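Local coordinates for protein BIFUNCTIONAL PROTEIN Proline utilization A (PutA) (Corynebacterium freiburgense, PDB 5UX5) that catalyses the two-step oxidation of proline to glutamate, joining an FAD-dependent proline dehydrogenase and an NAD-dependent aldehyde dehydrogenase in one chain, at residues K292-L297 with D374-Q379; L297-N302 with L354-S359; M334-I337 with E341-N344. All blocks are in the same frame, centred on the assembly; numbering follows the deposited sequence.

Contact 1 (K292-L297 with D374-Q379); sequences KIKIRL and DVEMLQ. With FAD (flavin-adenine dinucleotide), chain E.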
loop_
_atom_site.group_PDB
_atom_site.type_symbol
_atom_site.label_atom_id
_atom_site.label_comp_id
_atom_site.label_asym_id
_atom_site.label_seq_id
_atom_site.Cartn_x
_atom_site.Cartn_y
_atom_site.Cartn_z
ATOM N N LYS A 292 13.376 -8.604 38.704
ATOM C CA LYS A 292 14.196 -8.233 37.567
ATOM C C LYS A 292 13.430 -8.373 36.260
ATOM O O LYS A 292 12.349 -8.956 36.208
ATOM C CB LYS A 292 15.465 -9.080 37.506
ATOM C CG LYS A 292 16.343 -8.983 38.721
ATOM C CD LYS A 292 17.348 -10.084 38.697
ATOM C CE LYS A 292 17.923 -10.359 40.058
ATOM N NZ LYS A 292 18.957 -11.412 39.924
ATOM N N ILE A 293 13.974 -7.752 35.213
ATOM C CA ILE A 293 13.555 -8.012 33.847
ATOM C C ILE A 293 14.700 -8.726 33.147
ATOM O O ILE A 293 15.812 -8.823 33.672
ATOM C CB ILE A 293 13.153 -6.732 33.102
ATOM C CG1 ILE A 293 14.343 -5.797 32.953
ATOM C CG2 ILE A 293 12.082 -6.021 33.840
ATOM C CD1 ILE A 293 14.042 -4.587 32.087
ATOM N N LYS A 294 14.415 -9.257 31.959
ATOM C CA LYS A 294 15.434 -9.876 31.116
ATOM C C LYS A 294 15.262 -9.388 29.694
ATOM O O LYS A 294 14.150 -9.384 29.167
ATOM C CB LYS A 294 15.372 -11.402 31.116
ATOM C CG LYS A 294 16.428 -12.056 30.244
ATOM C CD LYS A 294 16.385 -13.573 30.334
ATOM C CE LYS A 294 17.391 -14.240 29.401
ATOM N NZ LYS A 294 17.131 -15.683 29.193
ATOM N N ILE A 295 16.359 -8.982 29.075
ATOM C CA ILE A 295 16.363 -8.589 27.677
ATOM C C ILE A 295 17.052 -9.683 26.887
ATOM O O ILE A 295 18.144 -10.130 27.248
ATOM C CB ILE A 295 17.019 -7.211 27.512
ATOM C CG1 ILE A 295 16.053 -6.198 28.140
ATOM C CG2 ILE A 295 17.295 -6.897 26.041
ATOM C CD1 ILE A 295 16.566 -4.868 28.390
ATOM N N ARG A 296 16.372 -10.186 25.869
ATOM C CA ARG A 296 17.006 -11.070 24.899
ATOM C C ARG A 296 17.568 -10.195 23.783
ATOM O O ARG A 296 16.813 -9.503 23.084
ATOM C CB ARG A 296 16.020 -12.097 24.335
ATOM C CG ARG A 296 16.709 -13.081 23.390
ATOM C CD ARG A 296 15.768 -13.801 22.447
ATOM N NE ARG A 296 14.813 -14.630 23.154
ATOM C CZ ARG A 296 13.668 -15.020 22.626
ATOM N NH1 ARG A 296 13.367 -14.621 21.400
ATOM N NH2 ARG A 296 12.824 -15.773 23.322
ATOM N N LEU A 297 18.885 -10.199 23.637
ATOM C CA LEU A 297 19.549 -9.455 22.580
ATOM C C LEU A 297 19.624 -10.316 21.334
ATOM O O LEU A 297 20.250 -11.378 21.365
ATOM C CB LEU A 297 20.956 -9.073 23.009
ATOM C CG LEU A 297 21.069 -7.794 23.796
ATOM C CD1 LEU A 297 22.509 -7.348 23.717
ATOM C CD2 LEU A 297 20.136 -6.805 23.209
ATOM N N ASP A 374 22.621 -15.357 30.349
ATOM C CA ASP A 374 22.188 -16.583 29.710
ATOM C C ASP A 374 22.541 -16.441 28.238
ATOM O O ASP A 374 22.626 -15.326 27.734
ATOM C CB ASP A 374 20.677 -16.798 29.877
ATOM C CG ASP A 374 20.237 -16.826 31.342
ATOM O OD1 ASP A 374 21.040 -17.235 32.206
ATOM O OD2 ASP A 374 19.080 -16.443 31.633
ATOM N N VAL A 375 22.783 -17.560 27.558
ATOM C CA VAL A 375 22.996 -17.586 26.108
ATOM C C VAL A 375 21.846 -18.348 25.468
ATOM O O VAL A 375 21.537 -19.476 25.875
ATOM C CB VAL A 375 24.337 -18.237 25.728
ATOM C CG1 VAL A 375 24.384 -18.485 24.223
ATOM C CG2 VAL A 375 25.516 -17.385 26.191
ATOM N N GLU A 376 21.213 -17.749 24.467
ATOM C CA GLU A 376 20.071 -18.366 23.809
ATOM C C GLU A 376 20.453 -18.730 22.378
ATOM O O GLU A 376 21.022 -17.905 21.663
ATOM C CB GLU A 376 18.854 -17.438 23.880
ATOM C CG GLU A 376 18.584 -16.892 25.319
ATOM C CD GLU A 376 17.204 -16.255 25.471
ATOM O OE1 GLU A 376 16.850 -15.802 26.595
ATOM O OE2 GLU A 376 16.475 -16.206 24.454
ATOM N N MET A 377 20.173 -19.981 21.980
ATOM C CA MET A 377 20.598 -20.557 20.705
ATOM C C MET A 377 19.452 -21.333 20.058
ATOM O O MET A 377 18.358 -21.458 20.618
ATOM C CB MET A 377 21.833 -21.460 20.888
ATOM C CG MET A 377 23.166 -20.715 21.177
ATOM S SD MET A 377 24.617 -21.755 21.522
ATOM C CE MET A 377 25.204 -22.167 19.891
ATOM N N LEU A 378 19.706 -21.855 18.854
ATOM C CA LEU A 378 18.717 -22.616 18.092
ATOM C C LEU A 378 18.810 -24.097 18.413
ATOM O O LEU A 378 19.870 -24.711 18.236
ATOM C CB LEU A 378 18.895 -22.417 16.594
ATOM C CG LEU A 378 18.414 -21.033 16.235
ATOM C CD1 LEU A 378 18.700 -20.807 14.779
ATOM C CD2 LEU A 378 16.923 -20.949 16.551
ATOM N N GLN A 379 17.702 -24.665 18.881
ATOM C CA GLN A 379 17.711 -26.050 19.331
ATOM C C GLN A 379 18.060 -26.966 18.181
ATOM O O GLN A 379 17.358 -27.000 17.173
ATOM C CB GLN A 379 16.364 -26.445 19.930
ATOM C CG GLN A 379 16.400 -27.758 20.670
ATOM C CD GLN A 379 16.038 -28.886 19.772
ATOM O OE1 GLN A 379 15.298 -28.690 18.811
ATOM N NE2 GLN A 379 16.537 -30.081 20.069
HETATM P PA FAD E . 25.414 -13.334 12.143
HETATM O O1A FAD E . 25.880 -13.867 10.745
HETATM O O2A FAD E . 26.398 -12.756 13.047
HETATM O O5B FAD E . 24.408 -12.246 12.173
HETATM C C5B FAD E . 23.463 -12.134 11.125
HETATM C C4B FAD E . 22.616 -10.900 11.371
HETATM O O4B FAD E . 23.278 -9.745 10.946
HETATM C C3B FAD E . 21.318 -10.917 10.627
HETATM O O3B FAD E . 20.302 -11.658 11.205
HETATM C C2B FAD E . 20.983 -9.472 10.549
HETATM O O2B FAD E . 20.238 -9.062 11.637
HETATM C C1B FAD E . 22.333 -8.825 10.446
HETATM N N9A FAD E . 22.682 -8.454 9.082
HETATM C C8A FAD E . 23.207 -9.289 8.106
HETATM N N7A FAD E . 23.378 -8.596 6.963
HETATM C C5A FAD E . 22.994 -7.269 7.123
HETATM C C6A FAD E . 22.977 -6.131 6.294
HETATM N N6A FAD E . 23.400 -6.142 4.904
HETATM N N1A FAD E . 22.534 -4.969 6.801
HETATM C C2A FAD E . 22.099 -4.895 8.098
HETATM N N3A FAD E . 22.103 -5.984 8.929
HETATM C C4A FAD E . 22.538 -7.168 8.483
HETATM N N1 FAD E . 15.161 -12.353 15.600
HETATM C C2 FAD E . 14.162 -11.336 15.819
HETATM O O2 FAD E . 14.065 -10.308 14.912
HETATM N N3 FAD E . 13.280 -11.452 16.901
HETATM C C4 FAD E . 13.369 -12.508 17.809
HETATM O O4 FAD E . 12.493 -12.591 18.878
HETATM C C4X FAD E . 14.500 -13.483 17.689
HETATM N N5 FAD E . 14.751 -14.456 18.650
HETATM C C5X FAD E . 15.849 -15.320 18.530
HETATM C C6 FAD E . 16.106 -16.310 19.496
HETATM C C7 FAD E . 17.200 -17.153 19.339
HETATM C C7M FAD E . 17.496 -18.224 20.348
HETATM C C8 FAD E . 18.046 -17.021 18.267
HETATM C C8M FAD E . 19.222 -17.930 18.106
HETATM C C9 FAD E . 17.797 -16.049 17.309
HETATM C C9A FAD E . 16.709 -15.207 17.444
HETATM N N10 FAD E . 16.498 -14.209 16.448
HETATM C C10 FAD E . 15.394 -13.336 16.555
HETATM C "C1'" FAD E . 17.393 -14.136 15.280
HETATM C "C2'" FAD E . 18.498 -13.115 15.326
HETATM O "O2'" FAD E . 17.935 -11.853 15.267
HETATM C "C3'" FAD E . 19.441 -13.405 14.138
HETATM O "O3'" FAD E . 18.730 -13.212 12.977
HETATM C "C4'" FAD E . 20.088 -14.792 14.053
HETATM O "O4'" FAD E . 20.217 -15.416 15.279
HETATM C "C5'" FAD E . 21.415 -14.810 13.260
HETATM O "O5'" FAD E . 22.356 -13.796 13.594
HETATM P P FAD E . 23.789 -14.075 14.296
HETATM O O1P FAD E . 24.169 -13.215 15.561
HETATM O O2P FAD E . 23.679 -15.642 14.432
HETATM O O3P FAD E . 24.872 -14.311 13.114
#
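Lys294 reaches Glu376 and Asp374 because its CG stands opposite the backbone N (chi1 -180°) and every later torsion is close to extended, which sends NZ straight across to strand 374-378. Arg296 starts the same way but bends at chi3 (-63°), and the bend carries NE to the Glu376 carboxylate and the guanidinium on to the flavin. Glu376 comes to meet Lys294 from the opposite direction, while its side chain crosses that of Arg296 at about a right angle. Its two oxygens divide the work. Glu376 OE1 takes Lys294 NZ at 2.6 Å, nearly along the C-O axis, and Glu376 OE2 takes Arg296 NE at 2.6 Å. This second pair is a salt bridge, but as a hydrogen bond it is weak, bent to 121° at the hydrogen, and the guanidinium and carboxylate planes are well turned from each other. Asp374 adds a longer salt bridge, its OD2 lying 3.2 Å from Lys294 NZ and using the lone pair turned away from OD1; the same oxygen also pairs with Arg346, its stronger partner. Tyr185 OH bonds both Glu376 OE1 and Arg296 NH2, so the acid and the arginine share one tyrosine hydroxyl. Phe228 makes a cation-pi contact with Lys294. At the far end of the chain of charges, Arg296 NH1 gives a weak hydrogen bond of 3.1 Å to FAD N5. Strand 374-378 lies against the dimethylbenzene end of the flavin, where Met377 O lies 3.4 Å from FAD C7M and Leu378 CG packs 3.7 Å from FAD C8M. Strand 345-350 runs between these two parallel strands in the sheet, so the bridges span the inside of the barrel: a buried salt-bridge network in the core of the proline dehydrogenase TIM barrel, leading up to its flavin site.

Contact 2 (L297-N302 with L354-S359); sequences LVKGAN and LFSVAS. With FAD (flavin-adenine dinucleotide), chain E.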
loop_
_atom_site.group_PDB
_atom_site.type_symbol
_atom_site.label_atom_id
_atom_site.label_comp_id
_atom_site.label_asym_id
_atom_site.label_seq_id
_atom_site.Cartn_x
_atom_site.Cartn_y
_atom_site.Cartn_z
ATOM N N LEU A 297 18.885 -10.199 23.637
ATOM C CA LEU A 297 19.549 -9.455 22.580
ATOM C C LEU A 297 19.624 -10.316 21.334
ATOM O O LEU A 297 20.250 -11.378 21.365
ATOM C CB LEU A 297 20.956 -9.073 23.009
ATOM C CG LEU A 297 21.069 -7.794 23.796
ATOM C CD1 LEU A 297 22.509 -7.348 23.717
ATOM C CD2 LEU A 297 20.136 -6.805 23.209
ATOM N N VAL A 298 19.009 -9.857 20.240
ATOM C CA VAL A 298 19.102 -10.509 18.936
ATOM C C VAL A 298 19.637 -9.487 17.943
ATOM O O VAL A 298 19.631 -8.278 18.198
ATOM C CB VAL A 298 17.749 -11.083 18.446
ATOM C CG1 VAL A 298 17.074 -11.963 19.525
ATOM C CG2 VAL A 298 16.829 -9.970 18.000
ATOM N N LYS A 299 20.149 -9.974 16.815
ATOM C CA LYS A 299 20.588 -8.996 15.817
ATOM C C LYS A 299 19.417 -8.499 14.976
ATOM O O LYS A 299 19.336 -7.301 14.682
ATOM C CB LYS A 299 21.735 -9.558 14.965
ATOM C CG LYS A 299 23.090 -9.481 15.715
ATOM C CD LYS A 299 24.258 -10.235 15.051
ATOM C CE LYS A 299 25.466 -10.319 16.027
ATOM N NZ LYS A 299 26.722 -10.996 15.515
ATOM N N GLY A 300 18.478 -9.385 14.631
ATOM C CA GLY A 300 17.266 -9.014 13.907
ATOM C C GLY A 300 16.994 -9.908 12.715
ATOM O O GLY A 300 17.911 -10.163 11.925
ATOM N N ALA A 301 15.757 -10.396 12.555
ATOM C CA ALA A 301 15.461 -11.398 11.532
ATOM C C ALA A 301 14.575 -10.884 10.394
ATOM O O ALA A 301 14.217 -11.662 9.509
ATOM C CB ALA A 301 14.823 -12.626 12.171
ATOM N N ASN A 302 14.258 -9.598 10.356
ATOM C CA ASN A 302 13.247 -9.090 9.445
ATOM C C ASN A 302 13.813 -8.039 8.474
ATOM O O ASN A 302 13.095 -7.135 8.038
ATOM C CB ASN A 302 12.077 -8.531 10.245
ATOM C CG ASN A 302 10.869 -8.255 9.391
ATOM O OD1 ASN A 302 10.413 -9.115 8.615
ATOM N ND2 ASN A 302 10.363 -7.024 9.488
ATOM N N LEU A 354 30.091 -17.045 17.358
ATOM C CA LEU A 354 30.876 -17.404 18.534
ATOM C C LEU A 354 31.654 -16.214 19.084
ATOM O O LEU A 354 31.895 -16.127 20.296
ATOM C CB LEU A 354 31.846 -18.520 18.170
ATOM C CG LEU A 354 31.179 -19.824 17.763
ATOM C CD1 LEU A 354 32.218 -20.852 17.260
ATOM C CD2 LEU A 354 30.357 -20.346 18.925
ATOM N N PHE A 355 32.017 -15.267 18.221
ATOM C CA PHE A 355 32.721 -14.084 18.696
ATOM C C PHE A 355 31.806 -13.216 19.550
ATOM O O PHE A 355 32.189 -12.793 20.651
ATOM C CB PHE A 355 33.270 -13.289 17.503
ATOM C CG PHE A 355 34.387 -13.980 16.783
ATOM C CD1 PHE A 355 35.647 -14.070 17.359
ATOM C CD2 PHE A 355 34.183 -14.542 15.537
ATOM C CE1 PHE A 355 36.687 -14.714 16.707
ATOM C CE2 PHE A 355 35.222 -15.188 14.877
ATOM C CZ PHE A 355 36.471 -15.273 15.465
ATOM N N SER A 356 30.573 -12.976 19.068
ATOM C CA SER A 356 29.592 -12.239 19.857
ATOM C C SER A 356 29.343 -12.910 21.195
ATOM O O SER A 356 29.215 -12.234 22.222
ATOM C CB SER A 356 28.283 -12.101 19.093
ATOM O OG SER A 356 28.514 -11.437 17.883
ATOM N N VAL A 357 29.265 -14.238 21.207
ATOM C CA VAL A 357 28.984 -14.924 22.463
ATOM C C VAL A 357 30.205 -14.892 23.364
ATOM O O VAL A 357 30.092 -14.615 24.558
ATOM C CB VAL A 357 28.496 -16.358 22.195
ATOM C CG1 VAL A 357 28.265 -17.096 23.494
ATOM C CG2 VAL A 357 27.234 -16.312 21.397
ATOM N N ALA A 358 31.393 -15.143 22.804
ATOM C CA ALA A 358 32.612 -15.090 23.613
ATOM C C ALA A 358 32.806 -13.723 24.254
ATOM O O ALA A 358 33.360 -13.631 25.355
ATOM C CB ALA A 358 33.831 -15.458 22.765
ATOM N N SER A 359 32.355 -12.656 23.589
ATOM C CA SER A 359 32.448 -11.319 24.167
ATOM C C SER A 359 31.600 -11.212 25.419
ATOM O O SER A 359 32.069 -10.768 26.473
ATOM C CB SER A 359 31.989 -10.272 23.160
ATOM O OG SER A 359 32.925 -10.091 22.133
HETATM P PA FAD E . 25.414 -13.334 12.143
HETATM O O1A FAD E . 25.880 -13.867 10.745
HETATM O O2A FAD E . 26.398 -12.756 13.047
HETATM O O5B FAD E . 24.408 -12.246 12.173
HETATM C C5B FAD E . 23.463 -12.134 11.125
HETATM C C4B FAD E . 22.616 -10.900 11.371
HETATM O O4B FAD E . 23.278 -9.745 10.946
HETATM C C3B FAD E . 21.318 -10.917 10.627
HETATM O O3B FAD E . 20.302 -11.658 11.205
HETATM C C2B FAD E . 20.983 -9.472 10.549
HETATM O O2B FAD E . 20.238 -9.062 11.637
HETATM C C1B FAD E . 22.333 -8.825 10.446
HETATM N N9A FAD E . 22.682 -8.454 9.082
HETATM C C8A FAD E . 23.207 -9.289 8.106
HETATM N N7A FAD E . 23.378 -8.596 6.963
HETATM C C5A FAD E . 22.994 -7.269 7.123
HETATM C C6A FAD E . 22.977 -6.131 6.294
HETATM N N6A FAD E . 23.400 -6.142 4.904
HETATM N N1A FAD E . 22.534 -4.969 6.801
HETATM C C2A FAD E . 22.099 -4.895 8.098
HETATM N N3A FAD E . 22.103 -5.984 8.929
HETATM C C4A FAD E . 22.538 -7.168 8.483
HETATM N N1 FAD E . 15.161 -12.353 15.600
HETATM C C2 FAD E . 14.162 -11.336 15.819
HETATM O O2 FAD E . 14.065 -10.308 14.912
HETATM N N3 FAD E . 13.280 -11.452 16.901
HETATM C C4 FAD E . 13.369 -12.508 17.809
HETATM O O4 FAD E . 12.493 -12.591 18.878
HETATM C C4X FAD E . 14.500 -13.483 17.689
HETATM N N5 FAD E . 14.751 -14.456 18.650
HETATM C C5X FAD E . 15.849 -15.320 18.530
HETATM C C6 FAD E . 16.106 -16.310 19.496
HETATM C C7 FAD E . 17.200 -17.153 19.339
HETATM C C7M FAD E . 17.496 -18.224 20.348
HETATM C C8 FAD E . 18.046 -17.021 18.267
HETATM C C8M FAD E . 19.222 -17.930 18.106
HETATM C C9 FAD E . 17.797 -16.049 17.309
HETATM C C9A FAD E . 16.709 -15.207 17.444
HETATM N N10 FAD E . 16.498 -14.209 16.448
HETATM C C10 FAD E . 15.394 -13.336 16.555
HETATM C "C1'" FAD E . 17.393 -14.136 15.280
HETATM C "C2'" FAD E . 18.498 -13.115 15.326
HETATM O "O2'" FAD E . 17.935 -11.853 15.267
HETATM C "C3'" FAD E . 19.441 -13.405 14.138
HETATM O "O3'" FAD E . 18.730 -13.212 12.977
HETATM C "C4'" FAD E . 20.088 -14.792 14.053
HETATM O "O4'" FAD E . 20.217 -15.416 15.279
HETATM C "C5'" FAD E . 21.415 -14.810 13.260
HETATM O "O5'" FAD E . 22.356 -13.796 13.594
HETATM P P FAD E . 23.789 -14.075 14.296
HETATM O O1P FAD E . 24.169 -13.215 15.561
HETATM O O2P FAD E . 23.679 -15.642 14.432
HETATM O O3P FAD E . 24.872 -14.311 13.114
#
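Lys299 NZ and Ser356 OG form the one direct link between the two segments, a hydrogen bond of 3.0 Å with the lysine as donor. Lys299 runs out extended beyond CG, so its amino group arrives at the first turn of helix 354-367; Ser356 turns OG beside its own backbone N (chi1 -59°) to receive it. The same NZ gives a second hydrogen bond, to FAD O2A at 3.0 Å. Its strongest partner, though, is Asp327, in a salt bridge, and Phe330 adds a cation-pi contact. Lys299 thus sits between the FAD diphosphate and the acid of helix 323-337, consistent with offsetting part of the phosphate charge.

Residues 299-302 form the loop at the C-terminal end of barrel strand 293-298, the rim where TIM-barrel enzymes bind their ligands, and helix 354-367 begins on the same rim just after strand 345-350. The backbone of this loop adds further hydrogen bonds to FAD. Gly300 N donates to the ribityl hydroxyl oxygen FAD O2' at 2.6 Å. Gly300 O accepts from the ribose hydroxyl FAD O2B at 2.6 Å, and Ala301 N holds the flavin carbonyl oxygen FAD O2 at 2.9 Å.

Nonpolar packing falls mainly to Val298, whose two methyls lie over one face of the isoalloxazine: CG1 is 3.5 Å from FAD C4X and CG2 is 3.7 Å from FAD C2. Inside helix 354-367, Phe355 O accepts both Ser359 N and Ser359 OG, which approach from opposite faces of its carbonyl plane.

Contact 3 (M334-I337 with E341-N344); sequences MDYI and EHEN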
loop_
_atom_site.group_PDB
_atom_site.type_symbol
_atom_site.label_atom_id
_atom_site.label_comp_id
_atom_site.label_asym_id
_atom_site.label_seq_id
_atom_site.Cartn_x
_atom_site.Cartn_y
_atom_site.Cartn_z
ATOM N N MET A 334 25.534 -5.030 24.552
ATOM C CA MET A 334 26.110 -5.970 25.506
ATOM C C MET A 334 26.984 -5.240 26.523
ATOM O O MET A 334 26.816 -5.387 27.742
ATOM C CB MET A 334 26.916 -6.988 24.715
ATOM C CG MET A 334 27.544 -8.085 25.435
ATOM S SD MET A 334 28.427 -8.939 24.132
ATOM C CE MET A 334 29.658 -7.724 23.799
ATOM N N ASP A 335 27.898 -4.414 26.017
ATOM C CA ASP A 335 28.814 -3.639 26.838
ATOM C C ASP A 335 28.081 -2.837 27.905
ATOM O O ASP A 335 28.506 -2.783 29.064
ATOM C CB ASP A 335 29.570 -2.699 25.897
ATOM C CG ASP A 335 30.892 -2.242 26.437
ATOM O OD1 ASP A 335 30.965 -1.820 27.616
ATOM O OD2 ASP A 335 31.852 -2.284 25.636
ATOM N N TYR A 336 26.990 -2.185 27.521
ATOM C CA TYR A 336 26.303 -1.262 28.412
ATOM C C TYR A 336 25.606 -2.006 29.548
ATOM O O TYR A 336 25.594 -1.539 30.696
ATOM C CB TYR A 336 25.301 -0.448 27.593
ATOM C CG TYR A 336 24.390 0.509 28.352
ATOM C CD1 TYR A 336 23.266 0.057 29.038
ATOM C CD2 TYR A 336 24.610 1.881 28.305
ATOM C CE1 TYR A 336 22.431 0.941 29.708
ATOM C CE2 TYR A 336 23.778 2.774 28.958
ATOM C CZ TYR A 336 22.690 2.302 29.665
ATOM O OH TYR A 336 21.870 3.208 30.312
ATOM N N ILE A 337 25.024 -3.167 29.246
ATOM C CA ILE A 337 24.018 -3.752 30.119
ATOM C C ILE A 337 24.663 -4.748 31.080
ATOM O O ILE A 337 24.156 -4.964 32.189
ATOM C CB ILE A 337 22.893 -4.397 29.272
ATOM C CG1 ILE A 337 21.582 -4.471 30.047
ATOM C CG2 ILE A 337 23.289 -5.758 28.769
ATOM C CD1 ILE A 337 21.076 -3.124 30.431
ATOM N N GLU A 341 25.990 -2.010 37.711
ATOM C CA GLU A 341 25.000 -0.937 37.727
ATOM C C GLU A 341 23.617 -1.440 37.303
ATOM O O GLU A 341 22.593 -0.946 37.795
ATOM C CB GLU A 341 25.459 0.208 36.811
ATOM C CG GLU A 341 24.441 1.328 36.700
ATOM C CD GLU A 341 24.894 2.504 35.851
ATOM O OE1 GLU A 341 24.105 3.475 35.747
ATOM O OE2 GLU A 341 26.023 2.468 35.301
ATOM N N HIS A 342 23.564 -2.410 36.394
ATOM C CA HIS A 342 22.307 -2.927 35.868
ATOM C C HIS A 342 22.046 -4.366 36.308
ATOM O O HIS A 342 21.605 -5.197 35.514
ATOM C CB HIS A 342 22.275 -2.810 34.340
ATOM C CG HIS A 342 22.522 -1.423 33.830
ATOM N ND1 HIS A 342 21.728 -0.350 34.180
ATOM C CD2 HIS A 342 23.469 -0.933 32.994
ATOM C CE1 HIS A 342 22.180 0.743 33.584
ATOM N NE2 HIS A 342 23.236 0.417 32.859
ATOM N N GLU A 343 22.283 -4.669 37.585
ATOM C CA GLU A 343 21.980 -5.998 38.120
ATOM C C GLU A 343 20.521 -6.404 37.904
ATOM O O GLU A 343 20.223 -7.602 37.856
ATOM C CB GLU A 343 22.318 -6.063 39.621
ATOM N N ASN A 344 19.612 -5.449 37.721
ATOM C CA ASN A 344 18.207 -5.797 37.597
ATOM C C ASN A 344 17.796 -6.174 36.182
ATOM O O ASN A 344 16.660 -6.617 35.982
ATOM C CB ASN A 344 17.358 -4.645 38.105
ATOM C CG ASN A 344 17.444 -4.518 39.601
ATOM O OD1 ASN A 344 17.270 -5.508 40.300
ATOM N ND2 ASN A 344 17.738 -3.320 40.107
#
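Tyr336 is the first residue along 334-337 to meet the other segment, and its partner is His342. The tyrosine CG lies opposite its backbone N (chi1 175°), and this swings the ring out from the flank of the helix's last turn, toward the imidazole. The two rings are nearly parallel, with planes 15° apart, but they are slid so far that they barely overlap; their centroids are 4.9 Å apart. The nearest ring atoms are Tyr336 CE1 and His342 NE2, 3.3 Å apart. The tyrosine also contributes its backbone, since Tyr336 O lies at the edge of the imidazole, in its plane, 3.2 Å from His342 CD2. The histidine is therefore met by the same residue twice, once through the ring and once through the carbonyl. Glu341 CG, from the neighbouring residue, covers part of one imidazole face near its rim, and Tyr12 packs edge-to-face with the Tyr336 ring.

Ile337 comes next and makes purely van der Waals contact. Its side chain crosses that of His342 at about a right angle and brings Ile337 CD1 within 4.1 Å of His342 CG, and Ile337 O lies 3.6 Å from His342 CB. The histidine also touches Ala279 of helix 271-287, and Glu341 OE1 makes a salt bridge with Lys283 of that helix. Ile337 also rests on Val345 and Val347 of the strand that follows. All this is structural packing in an alpha-beta loop of the TIM barrel, where the short connection leading to strand 345-350 folds back against the end of helix 323-337.

Overall arrangement
All three contacts belong to the proline dehydrogenase barrel. The first segments of contacts 1 and 2 run along strand 293-298 and share Leu297; the centres of the two contacts are 10 Å apart and both touch FAD, the first at the isoalloxazine, the second at the isoalloxazine, ribityl, ribose and diphosphate. They also pack directly, Val375 CG2 lying 3.9 Å from Val357 CG1. Contact 3 stands off from the cofactor, its centre 14 Å from that of contact 1 and 16 Å from that of contact 2, and in sequence it is nested within both. It still joins them: Asn344 O probably accepts a hydrogen bond from Ile293 N (3.0 Å), and Met334 CE packs against Ser359 CB at 3.5 Å.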